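Long-range contacts in 3-phytase (Klebsiella pneumoniae, PDB 2WNH), which probably removes phosphate from phytate (inositol hexakisphosphate), as a phytase of the histidine acid phosphatase family: residues V206-V211 / P243-N248; T213-W218 / R312-P317; A259-S264 / R394-A399. The protein carries 3 engineered substitutions. All blocks are in the same frame, centred on the assembly; numbering follows the deposited sequence.

Contact 1: V206-V211 / P243-N248; sequences VMANMV and PLLTEN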
ATOM      1  N   VAL B 206      -2.041  47.500  12.603  1.00 22.47           N
ATOM      2  CA  VAL B 206      -3.150  46.717  13.146  1.00 23.01           C
ATOM      3  C   VAL B 206      -4.090  46.258  12.025  1.00 21.94           C
ATOM      4  O   VAL B 206      -4.571  45.134  12.052  1.00 20.90           O
ATOM      5  CB  VAL B 206      -3.890  47.439  14.294  1.00 23.42           C
ATOM      6  CG1 VAL B 206      -5.029  46.563  14.843  1.00 24.77           C
ATOM      7  CG2 VAL B 206      -2.909  47.750  15.433  1.00 23.63           C
ATOM      8  N   MET B 207      -4.317  47.106  11.021  1.00 21.72           N
ATOM      9  CA  MET B 207      -5.071  46.668   9.847  1.00 21.99           C
ATOM     10  C   MET B 207      -4.434  45.446   9.195  1.00 21.62           C
ATOM     11  O   MET B 207      -5.136  44.518   8.784  1.00 20.91           O
ATOM     12  CB  MET B 207      -5.224  47.784   8.825  1.00 21.82           C
ATOM     13  CG  MET B 207      -6.331  48.767   9.206  1.00 26.50           C
ATOM     14  SD  MET B 207      -6.506  50.062   7.982  1.00 28.61           S
ATOM     15  CE  MET B 207      -5.952  51.476   8.922  1.00 36.94           C
ATOM     16  N   ALA B 208      -3.108  45.461   9.110  1.00 21.93           N
ATOM     17  CA  ALA B 208      -2.361  44.316   8.569  1.00 21.73           C
ATOM     18  C   ALA B 208      -2.565  43.058   9.425  1.00 21.83           C
ATOM     19  O   ALA B 208      -2.723  41.964   8.860  1.00 21.43           O
ATOM     20  CB  ALA B 208      -0.866  44.668   8.444  1.00 21.75           C
ATOM     21  N   ASN B 209      -2.568  43.208  10.753  1.00 20.97           N
ATOM     22  CA  ASN B 209      -2.909  42.118  11.678  1.00 22.06           C
ATOM     23  C   ASN B 209      -4.305  41.561  11.368  1.00 21.78           C
ATOM     24  O   ASN B 209      -4.536  40.351  11.439  1.00 21.63           O
ATOM     25  CB  ASN B 209      -2.955  42.588  13.152  1.00 22.71           C
ATOM     26  CG  ASN B 209      -1.597  42.929  13.747  1.00 27.25           C
ATOM     27  OD1 ASN B 209      -1.526  43.712  14.715  1.00 32.14           O
ATOM     28  ND2 ASN B 209      -0.524  42.339  13.216  1.00 25.28           N
ATOM     29  N   MET B 210      -5.253  42.460  11.082  1.00 20.71           N
ATOM     30  CA  MET B 210      -6.624  42.041  10.776  1.00 20.46           C
ATOM     31  C   MET B 210      -6.694  41.238   9.475  1.00 19.26           C
ATOM     32  O   MET B 210      -7.320  40.187   9.432  1.00 18.69           O
ATOM     33  CB  MET B 210      -7.563  43.255  10.714  1.00 21.10           C
ATOM     34  CG  MET B 210      -7.843  43.864  12.066  1.00 24.07           C
ATOM     35  SD  MET B 210      -8.919  45.318  11.853  1.00 31.62           S
ATOM     36  CE  MET B 210      -7.715  46.594  11.778  1.00 32.77           C
ATOM     37  N   VAL B 211      -6.059  41.749   8.420  1.00 17.81           N
ATOM     38  CA  VAL B 211      -6.022  41.088   7.112  1.00 19.15           C
ATOM     39  C   VAL B 211      -5.344  39.708   7.181  1.00 18.57           C
ATOM     40  O   VAL B 211      -5.861  38.751   6.624  1.00 17.95           O
ATOM     41  CB  VAL B 211      -5.362  41.992   6.057  1.00 19.36           C
ATOM     42  CG1 VAL B 211      -5.053  41.222   4.758  1.00 20.20           C
ATOM     43  CG2 VAL B 211      -6.270  43.195   5.779  1.00 17.86           C
ATOM     44  N   PRO B 243      -3.591  44.035  -0.229  1.00 22.40           N
ATOM     45  CA  PRO B 243      -2.790  45.244  -0.456  1.00 21.99           C
ATOM     46  C   PRO B 243      -2.343  45.939   0.850  1.00 21.65           C
ATOM     47  O   PRO B 243      -1.252  46.509   0.922  1.00 21.63           O
ATOM     48  CB  PRO B 243      -3.562  46.195  -1.362  1.00 22.53           C
ATOM     49  N   LEU B 244      -3.169  45.881   1.893  1.00 20.50           N
ATOM     50  CA  LEU B 244      -2.795  46.448   3.190  1.00 20.86           C
ATOM     51  C   LEU B 244      -1.640  45.686   3.839  1.00 20.79           C
ATOM     52  O   LEU B 244      -0.808  46.256   4.540  1.00 20.96           O
ATOM     53  CB  LEU B 244      -4.001  46.474   4.132  1.00 20.34           C
ATOM     54  CG  LEU B 244      -5.011  47.598   3.860  1.00 22.91           C
ATOM     55  CD1 LEU B 244      -6.308  47.365   4.650  1.00 24.78           C
ATOM     56  CD2 LEU B 244      -4.391  48.928   4.236  1.00 26.93           C
ATOM     57  N   LEU B 245      -1.610  44.378   3.619  1.00 20.68           N
ATOM     58  CA  LEU B 245      -0.579  43.554   4.215  1.00 20.14           C
ATOM     59  C   LEU B 245       0.746  43.811   3.492  1.00 20.07           C
ATOM     60  O   LEU B 245       1.770  43.966   4.134  1.00 21.53           O
ATOM     61  CB  LEU B 245      -1.019  42.084   4.162  1.00 20.56           C
ATOM     62  CG  LEU B 245      -0.252  41.047   4.980  1.00 22.24           C
ATOM     63  CD1 LEU B 245      -0.206  41.363   6.458  1.00 23.32           C
ATOM     64  CD2 LEU B 245      -0.949  39.684   4.719  1.00 20.74           C
ATOM     65  N   THR B 246       0.700  43.891   2.165  1.00 19.68           N
ATOM     66  CA  THR B 246       1.849  44.259   1.347  1.00 19.72           C
ATOM     67  C   THR B 246       2.383  45.622   1.772  1.00 20.52           C
ATOM     68  O   THR B 246       3.589  45.799   1.930  1.00 20.31           O
ATOM     69  CB  THR B 246       1.510  44.264  -0.161  1.00 20.20           C
ATOM     70  OG1 THR B 246       1.236  42.925  -0.603  1.00 21.97           O
ATOM     71  CG2 THR B 246       2.656  44.832  -0.990  1.00 20.94           C
ATOM     72  N   GLU B 247       1.482  46.583   1.952  1.00 20.87           N
ATOM     73  CA  GLU B 247       1.913  47.933   2.361  1.00 20.92           C
ATOM     74  C   GLU B 247       2.650  47.894   3.712  1.00 19.90           C
ATOM     75  O   GLU B 247       3.735  48.498   3.864  1.00 19.15           O
ATOM     76  CB  GLU B 247       0.700  48.875   2.400  1.00 20.86           C
ATOM     77  CG  GLU B 247       1.057  50.351   2.671  1.00 23.69           C
ATOM     78  CD  GLU B 247       1.326  51.158   1.409  1.00 25.78           C
ATOM     79  OE1 GLU B 247       1.580  50.573   0.339  1.00 24.83           O
ATOM     80  OE2 GLU B 247       1.281  52.412   1.490  1.00 26.24           O
ATOM     81  N   ASN B 248       2.082  47.184   4.693  1.00 19.96           N
ATOM     82  CA  ASN B 248       2.734  47.083   5.995  1.00 19.44           C
ATOM     83  C   ASN B 248       4.093  46.401   5.909  1.00 20.32           C
ATOM     84  O   ASN B 248       5.046  46.834   6.543  1.00 19.59           O
ATOM     85  CB  ASN B 248       1.850  46.372   7.024  1.00 19.73           C
ATOM     86  CG  ASN B 248       2.330  46.585   8.458  1.00 22.00           C
ATOM     87  OD1 ASN B 248       2.568  45.631   9.206  1.00 26.14           O
ATOM     88  ND2 ASN B 248       2.477  47.840   8.846  1.00 18.63           N
TER

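Contact 2: T213-W218 / R312-P317; sequences TLRLGW and RGNIPP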
ATOM      1  N   THR B 213      -5.208  37.780   9.849  1.00 19.06           N
ATOM      2  CA  THR B 213      -6.172  36.937  10.580  1.00 18.58           C
ATOM      3  C   THR B 213      -7.312  36.436   9.668  1.00 18.88           C
ATOM      4  O   THR B 213      -7.703  35.256   9.734  1.00 18.35           O
ATOM      5  CB  THR B 213      -6.741  37.681  11.811  1.00 19.13           C
ATOM      6  OG1 THR B 213      -5.658  38.114  12.654  1.00 20.07           O
ATOM      7  CG2 THR B 213      -7.698  36.784  12.605  1.00 18.78           C
ATOM      8  N   LEU B 214      -7.838  37.327   8.832  1.00 17.59           N
ATOM      9  CA  LEU B 214      -8.885  36.938   7.885  1.00 17.70           C
ATOM     10  C   LEU B 214      -8.348  35.948   6.855  1.00 17.52           C
ATOM     11  O   LEU B 214      -9.004  34.950   6.558  1.00 16.52           O
ATOM     12  CB  LEU B 214      -9.507  38.174   7.220  1.00 18.17           C
ATOM     13  CG  LEU B 214     -10.204  39.124   8.210  1.00 20.88           C
ATOM     14  CD1 LEU B 214     -10.612  40.377   7.464  1.00 20.54           C
ATOM     15  CD2 LEU B 214     -11.425  38.498   8.877  1.00 22.20           C
ATOM     16  N   ARG B 215      -7.151  36.225   6.322  1.00 16.46           N
ATOM     17  CA  ARG B 215      -6.522  35.319   5.358  1.00 17.33           C
ATOM     18  C   ARG B 215      -6.294  33.939   5.962  1.00 17.08           C
ATOM     19  O   ARG B 215      -6.544  32.911   5.312  1.00 17.03           O
ATOM     20  CB  ARG B 215      -5.179  35.885   4.874  1.00 16.95           C
ATOM     21  CG  ARG B 215      -4.408  34.913   3.953  1.00 20.42           C
ATOM     22  CD  ARG B 215      -3.390  34.068   4.759  1.00 19.22           C
ATOM     23  NE  ARG B 215      -2.168  34.851   4.972  1.00 19.11           N
ATOM     24  CZ  ARG B 215      -1.293  35.129   4.011  1.00 20.48           C
ATOM     25  NH1 ARG B 215      -1.476  34.672   2.781  1.00 20.12           N
ATOM     26  NH2 ARG B 215      -0.228  35.878   4.274  1.00 21.53           N
ATOM     27  N   LEU B 216      -5.786  33.918   7.192  1.00 17.45           N
ATOM     28  CA  LEU B 216      -5.571  32.649   7.920  1.00 16.60           C
ATOM     29  C   LEU B 216      -6.893  31.926   8.212  1.00 16.10           C
ATOM     30  O   LEU B 216      -6.992  30.714   7.972  1.00 16.52           O
ATOM     31  CB  LEU B 216      -4.759  32.877   9.213  1.00 17.92           C
ATOM     32  CG  LEU B 216      -3.277  33.229   8.996  1.00 19.24           C
ATOM     33  CD1 LEU B 216      -2.668  33.767  10.279  1.00 17.79           C
ATOM     34  CD2 LEU B 216      -2.485  32.043   8.446  1.00 19.59           C
ATOM     35  N   GLY B 217      -7.918  32.651   8.676  1.00 16.88           N
ATOM     36  CA  GLY B 217      -9.263  32.047   8.864  1.00 16.72           C
ATOM     37  C   GLY B 217      -9.909  31.463   7.601  1.00 17.25           C
ATOM     38  O   GLY B 217     -10.582  30.409   7.684  1.00 16.79           O
ATOM     39  N   TRP B 218      -9.732  32.144   6.456  1.00 16.29           N
ATOM     40  CA  TRP B 218     -10.145  31.620   5.141  1.00 16.40           C
ATOM     41  C   TRP B 218      -9.413  30.308   4.869  1.00 16.01           C
ATOM     42  O   TRP B 218     -10.014  29.276   4.539  1.00 15.23           O
ATOM     43  CB  TRP B 218      -9.860  32.605   3.984  1.00 17.79           C
ATOM     44  CG  TRP B 218     -10.359  32.037   2.659  1.00 16.36           C
ATOM     45  CD1 TRP B 218      -9.635  31.336   1.723  1.00 18.04           C
ATOM     46  CD2 TRP B 218     -11.714  32.056   2.186  1.00 21.15           C
ATOM     47  NE1 TRP B 218     -10.460  30.938   0.688  1.00 21.04           N
ATOM     48  CE2 TRP B 218     -11.736  31.381   0.941  1.00 20.24           C
ATOM     49  CE3 TRP B 218     -12.909  32.613   2.682  1.00 24.08           C
ATOM     50  CZ2 TRP B 218     -12.918  31.222   0.190  1.00 22.45           C
ATOM     51  CZ3 TRP B 218     -14.092  32.454   1.927  1.00 23.04           C
ATOM     52  CH2 TRP B 218     -14.078  31.766   0.695  1.00 21.33           C
ATOM     53  N   ARG B 312       1.522  41.493  -4.092  1.00 19.13           N
ATOM     54  CA  ARG B 312       2.985  41.461  -4.231  1.00 18.81           C
ATOM     55  C   ARG B 312       3.666  41.066  -2.936  1.00 18.13           C
ATOM     56  O   ARG B 312       3.401  41.652  -1.878  1.00 19.08           O
ATOM     57  CB  ARG B 312       3.522  42.835  -4.683  1.00 19.75           C
ATOM     58  CG  ARG B 312       5.057  42.908  -4.765  1.00 21.73           C
ATOM     59  CD  ARG B 312       5.535  44.242  -5.377  1.00 22.01           C
ATOM     60  NE  ARG B 312       4.877  45.389  -4.742  1.00 20.14           N
ATOM     61  CZ  ARG B 312       5.186  45.890  -3.550  1.00 21.96           C
ATOM     62  NH1 ARG B 312       6.172  45.372  -2.820  1.00 20.88           N
ATOM     63  NH2 ARG B 312       4.497  46.929  -3.079  1.00 22.26           N
ATOM     64  N   GLY B 313       4.539  40.059  -3.030  1.00 17.51           N
ATOM     65  CA  GLY B 313       5.362  39.643  -1.911  1.00 17.29           C
ATOM     66  C   GLY B 313       4.708  38.851  -0.804  1.00 16.41           C
ATOM     67  O   GLY B 313       5.386  38.521   0.187  1.00 16.86           O
ATOM     68  N   ASN B 314       3.413  38.553  -0.944  1.00 15.69           N
ATOM     69  CA  ASN B 314       2.656  37.844   0.094  1.00 16.54           C
ATOM     70  C   ASN B 314       3.327  36.501   0.413  1.00 15.07           C
ATOM     71  O   ASN B 314       3.800  35.814  -0.500  1.00 16.94           O
ATOM     72  CB  ASN B 314       1.202  37.611  -0.331  1.00 17.28           C
ATOM     73  CG  ASN B 314       0.371  37.013   0.768  1.00 20.28           C
ATOM     74  OD1 ASN B 314       0.357  35.795   0.967  1.00 21.05           O
ATOM     75  ND2 ASN B 314      -0.337  37.862   1.496  1.00 18.97           N
ATOM     76  N   ILE B 315       3.394  36.172   1.702  1.00 16.07           N
ATOM     77  CA  ILE B 315       3.981  34.915   2.180  1.00 16.22           C
ATOM     78  C   ILE B 315       2.897  34.066   2.903  1.00 15.48           C
ATOM     79  O   ILE B 315       2.642  34.249   4.103  1.00 16.16           O
ATOM     80  CB  ILE B 315       5.201  35.212   3.135  1.00 15.21           C
ATOM     81  CG1 ILE B 315       6.253  36.098   2.450  1.00 15.44           C
ATOM     82  CG2 ILE B 315       5.834  33.906   3.683  1.00 16.61           C
ATOM     83  CD1 ILE B 315       7.043  36.989   3.466  1.00 14.38           C
ATOM     84  N   PRO B 316       2.218  33.161   2.168  1.00 16.46           N
ATOM     85  CA  PRO B 316       1.171  32.317   2.746  1.00 16.30           C
ATOM     86  C   PRO B 316       1.653  31.296   3.763  1.00 16.21           C
ATOM     87  O   PRO B 316       2.837  30.930   3.791  1.00 16.76           O
ATOM     88  CB  PRO B 316       0.590  31.597   1.512  1.00 16.46           C
ATOM     89  CG  PRO B 316       0.903  32.520   0.355  1.00 15.78           C
ATOM     90  CD  PRO B 316       2.311  32.969   0.709  1.00 15.83           C
ATOM     91  N   PRO B 317       0.748  30.819   4.625  1.00 16.94           N
ATOM     92  CA  PRO B 317       1.156  29.755   5.562  1.00 16.30           C
ATOM     93  C   PRO B 317       1.669  28.518   4.819  1.00 16.70           C
ATOM     94  O   PRO B 317       1.096  28.125   3.775  1.00 16.49           O
ATOM     95  CB  PRO B 317      -0.150  29.427   6.306  1.00 17.62           C
ATOM     96  CG  PRO B 317      -1.245  29.960   5.388  1.00 17.80           C
ATOM     97  CD  PRO B 317      -0.659  31.208   4.798  1.00 16.94           C
TER

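Contact 3: A259-S264 / R394-A399; sequences AQKRGS and RPSAPA. Engineered in segment 394-399: Ala397 (natural residue Thr).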
ATOM      1  N   ALA B 259      16.106  44.652   7.267  1.00 18.75           N
ATOM      2  CA  ALA B 259      16.398  43.339   6.669  1.00 18.53           C
ATOM      3  C   ALA B 259      17.892  43.018   6.777  1.00 19.98           C
ATOM      4  O   ALA B 259      18.278  41.873   7.017  1.00 20.70           O
ATOM      5  CB  ALA B 259      15.946  43.307   5.227  1.00 17.93           C
ATOM      6  N   GLN B 260      18.737  44.028   6.610  1.00 19.63           N
ATOM      7  CA  GLN B 260      20.183  43.826   6.733  1.00 19.36           C
ATOM      8  C   GLN B 260      20.574  43.441   8.157  1.00 19.44           C
ATOM      9  O   GLN B 260      21.338  42.503   8.369  1.00 19.44           O
ATOM     10  CB  GLN B 260      20.934  45.082   6.269  1.00 18.70           C
ATOM     11  CG  GLN B 260      20.957  45.241   4.767  1.00 19.67           C
ATOM     12  CD  GLN B 260      21.661  46.506   4.332  1.00 26.01           C
ATOM     13  OE1 GLN B 260      21.432  47.581   4.897  1.00 26.19           O
ATOM     14  NE2 GLN B 260      22.485  46.400   3.298  1.00 25.55           N
ATOM     15  N   LYS B 261      20.041  44.156   9.148  1.00 19.73           N
ATOM     16  CA  LYS B 261      20.366  43.853  10.540  1.00 20.48           C
ATOM     17  C   LYS B 261      19.835  42.499  11.001  1.00 20.46           C
ATOM     18  O   LYS B 261      20.525  41.746  11.687  1.00 19.94           O
ATOM     19  CB  LYS B 261      19.853  44.946  11.500  1.00 20.43           C
ATOM     20  CG  LYS B 261      20.651  46.249  11.410  1.00 22.91           C
ATOM     21  CD  LYS B 261      22.145  46.063  11.711  1.00 24.67           C
ATOM     22  CE  LYS B 261      22.418  45.378  13.064  1.00 27.18           C
ATOM     23  NZ  LYS B 261      23.881  45.147  13.300  1.00 27.77           N
ATOM     24  N   ARG B 262      18.595  42.200  10.625  1.00 20.67           N
ATOM     25  CA  ARG B 262      17.906  41.060  11.208  1.00 19.92           C
ATOM     26  C   ARG B 262      17.823  39.810  10.315  1.00 19.14           C
ATOM     27  O   ARG B 262      17.478  38.745  10.810  1.00 18.97           O
ATOM     28  CB  ARG B 262      16.511  41.479  11.695  1.00 20.75           C
ATOM     29  CG  ARG B 262      16.524  42.421  12.923  1.00 24.85           C
ATOM     30  CD  ARG B 262      15.153  42.494  13.565  1.00 33.29           C
ATOM     31  NE  ARG B 262      14.794  41.232  14.205  1.00 41.52           N
ATOM     32  CZ  ARG B 262      13.567  40.712  14.236  1.00 43.73           C
ATOM     33  NH1 ARG B 262      12.553  41.335  13.644  1.00 45.68           N
ATOM     34  NH2 ARG B 262      13.362  39.548  14.843  1.00 47.06           N
ATOM     35  N   GLY B 263      18.130  39.951   9.030  1.00 17.93           N
ATOM     36  CA  GLY B 263      18.090  38.843   8.079  1.00 18.76           C
ATOM     37  C   GLY B 263      19.413  38.407   7.466  1.00 18.76           C
ATOM     38  O   GLY B 263      19.467  37.359   6.818  1.00 18.41           O
ATOM     39  N   SER B 264      20.488  39.189   7.635  1.00 16.86           N
ATOM     40  CA  SER B 264      21.770  38.820   7.011  1.00 16.50           C
ATOM     41  C   SER B 264      22.322  37.486   7.492  1.00 15.22           C
ATOM     42  O   SER B 264      22.893  36.741   6.706  1.00 16.38           O
ATOM     43  CB  SER B 264      22.836  39.906   7.215  1.00 18.40           C
ATOM     44  OG  SER B 264      22.523  41.062   6.452  1.00 17.98           O
ATOM     45  N   ARG B 394      27.836  42.343   6.491  1.00 24.97           N
ATOM     46  CA  ARG B 394      28.747  41.339   7.051  1.00 25.76           C
ATOM     47  C   ARG B 394      28.860  41.327   8.579  1.00 25.80           C
ATOM     48  O   ARG B 394      28.800  40.253   9.178  1.00 25.55           O
ATOM     49  CB  ARG B 394      30.123  41.379   6.376  1.00 26.67           C
ATOM     50  CG  ARG B 394      30.090  41.023   4.890  1.00 28.38           C
ATOM     51  CD  ARG B 394      29.883  39.511   4.685  1.00 31.18           C
ATOM     52  NE  ARG B 394      29.432  39.210   3.328  1.00 33.59           N
ATOM     53  CZ  ARG B 394      28.878  38.059   2.957  1.00 34.49           C
ATOM     54  NH1 ARG B 394      28.683  37.093   3.852  1.00 33.26           N
ATOM     55  NH2 ARG B 394      28.500  37.885   1.701  1.00 35.66           N
ATOM     56  N   PRO B 395      28.982  42.507   9.231  1.00 26.12           N
ATOM     57  CA  PRO B 395      28.966  42.494  10.700  1.00 26.19           C
ATOM     58  C   PRO B 395      27.702  41.880  11.305  1.00 25.07           C
ATOM     59  O   PRO B 395      27.739  41.423  12.444  1.00 26.00           O
ATOM     60  CB  PRO B 395      29.055  43.984  11.073  1.00 26.34           C
ATOM     61  CG  PRO B 395      29.691  44.633   9.878  1.00 27.12           C
ATOM     62  CD  PRO B 395      29.174  43.869   8.691  1.00 26.55           C
ATOM     63  N   SER B 396      26.599  41.894  10.554  1.00 24.17           N
ATOM     64  CA  SER B 396      25.330  41.327  11.000  1.00 23.80           C
ATOM     65  C   SER B 396      25.169  39.876  10.550  1.00 22.97           C
ATOM     66  O   SER B 396      24.107  39.291  10.728  1.00 22.49           O
ATOM     67  CB  SER B 396      24.151  42.134  10.466  1.00 24.75           C
ATOM     68  OG  SER B 396      24.242  43.494  10.858  1.00 25.86           O
ATOM     69  N   ALA B 397      26.240  39.293  10.017  1.00 21.34           N
ATOM     70  CA  ALA B 397      26.164  37.933   9.496  1.00 21.80           C
ATOM     71  C   ALA B 397      27.218  37.012  10.103  1.00 22.22           C
ATOM     72  O   ALA B 397      28.034  36.478   9.366  1.00 22.30           O
ATOM     73  CB  ALA B 397      26.283  37.967   7.949  1.00 21.38           C
ATOM     74  N   PRO B 398      27.177  36.797  11.437  1.00 22.54           N
ATOM     75  CA  PRO B 398      28.158  35.913  12.054  1.00 23.51           C
ATOM     76  C   PRO B 398      27.926  34.470  11.613  1.00 24.71           C
ATOM     77  O   PRO B 398      26.797  34.104  11.259  1.00 22.95           O
ATOM     78  CB  PRO B 398      27.862  36.046  13.556  1.00 23.65           C
ATOM     79  CG  PRO B 398      26.419  36.411  13.626  1.00 24.81           C
ATOM     80  CD  PRO B 398      26.197  37.298  12.425  1.00 23.33           C
ATOM     81  N   ALA B 399      28.986  33.669  11.618  1.00 25.45           N
ATOM     82  CA  ALA B 399      28.850  32.247  11.316  1.00 25.26           C
ATOM     83  C   ALA B 399      28.000  31.574  12.392  1.00 25.21           C
ATOM     84  O   ALA B 399      28.143  31.868  13.585  1.00 24.93           O
ATOM     85  CB  ALA B 399      30.218  31.590  11.243  1.00 27.25           C
TER
HETATM   86  O   HOH W   1      21.300  39.338  10.576  1.00 20.87           O

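Contact 1: V206-V211 / P243-N248
Ala208 and Asn248 make one of the closest approaches in a buried contact between two helices. The methyl of Ala208 rests on the root of the Asn248 side chain, its CB 3.5 Å from Asn248 CB. CG and OD1 of the amide lie alongside the same methyl, placed there because Asn248 CG stands anti to its own backbone N (chi1 -164°). A second kind of contact sets a methyl against the backbone: CD1 of Leu245 comes within 3.5 Å of Ala208 O, and it also touches Ala208 CB. Small Ala208 thus lets the other helix come close, and the axes of the two segments approach to 8.5 Å at a crossing angle of -132°. Helices 204-219 and 243-250 both lie in what corresponds to the smaller, mostly helical domain of histidine acid phosphatases, and here they meet mainly by apolar packing. Val211 divides its two branches between neighbouring leucines: Val211 CG1 lies 4.2 Å from Leu245 CB, and Val211 CG2 4.3 Å from Leu244 CB. Met207 starts toward the partner helix and then runs off, leaving its SD 4.3 Å from Leu244 CD1. Leu171 of helix 165-175 packs against Met207, Val211 and Leu244 together.

Contact 2: T213-W218 / R312-P317
Arg215 reaches from helix 204-219 to Asn314, which it holds mainly through NH1. Arg215 NH1 donates to Asn314 OD1 at 2.8 Å, with an N-H...O angle of 162°. The oxygen sits at the edge of the guanidinium, almost in its plane, while the nitrogen lies in the amide carbonyl plane and meets a lone pair. The two flat groups are turned 62° apart. The oxygen lies closer to NH1, and the bond from Arg215 NH2 to Asn314 OD1, at 3.4 Å, is weak. Glu212, on the preceding turn of the same helix, makes a salt bridge with Arg215 NH2. Over one face of the guanidinium lie the prolines: Pro317 CD is 3.9 Å from Arg215 NE, near the rim, and Pro316 CA is 3.5 Å from Arg215 NH1. Beside them Leu216 CD2 slides past Pro317 CG at 3.9 Å. The arginine chain leaves the helix with CG anti to the backbone N (chi1 175°), then bends twice before its head meets the loop. Further out, the Ile315 carbonyl accepts from Arg24, and Leu216 touches Arg28; both arginines belong to the RHGXRXP signature of the family, so the loop and helix back directly onto that motif. With a carboxylate and an amide oxygen as partners and prolines across a face, the buried guanidinium is fixed in rotation and probably keeps its positive charge.

Contact 3: A259-S264 / R394-A399
Ser396 pushes its CB against the helix backbone, 3.5 Å from Gln260 O, and this is the tight part of the contact. Next to it, Ser264 CB lies 3.8 Å from Ser396 O and 4.0 Å from the methyl of Ala397, an engineered residue where the natural protein has threonine. Ser264 OG stands beside its own backbone N (chi1 -70°), which turns it back to donate to Gln260 O at 2.7 Å, the serine-to-preceding-turn bond familiar within helices. The same hydroxyl is also bonded to the backbone N of Asp393. The fold here joins helix 256-274 to the C-terminal tail, whose short 3-10 turn, residues 394-396, is closed by Ala397 N bonding to Arg394 O. Lys261 and water make the looser part. The partly exposed lysine starts away from the tail, but a chain bent at chi2 and chi3 folds it back, and Lys261 NZ donates to Ser396 OG at 3.0 Å. That amino group also bonds to Ala138 O, and the serine hydroxyl to Asp393. Where the two backbones do not meet directly, a water spans them, donating to Lys261 O and to Ser396 O, each at 2.8 Å.

In the fold
Contacts 1 and 2 are buried and share helix 204-219, which meets helix 243-250 over one part of its length and the loop 312-317 over the next. They also touch: Leu245 packs against both Arg215 and Asn314, and Thr246 OG1 probably bonds to the carbonyl of Arg312. Their chemistry still differs, for contact 1 is mainly apolar helix packing whereas contact 2 buries a charged group, in a contact whose neighbouring residues reach the family signature. Contact 3 stands apart, its centre about 26 Å from that of contact 1 and about 27 Å from that of contact 2. Only partly buried, it fastens the tail to helix 256-274 through serines, a lysine and a bridging water.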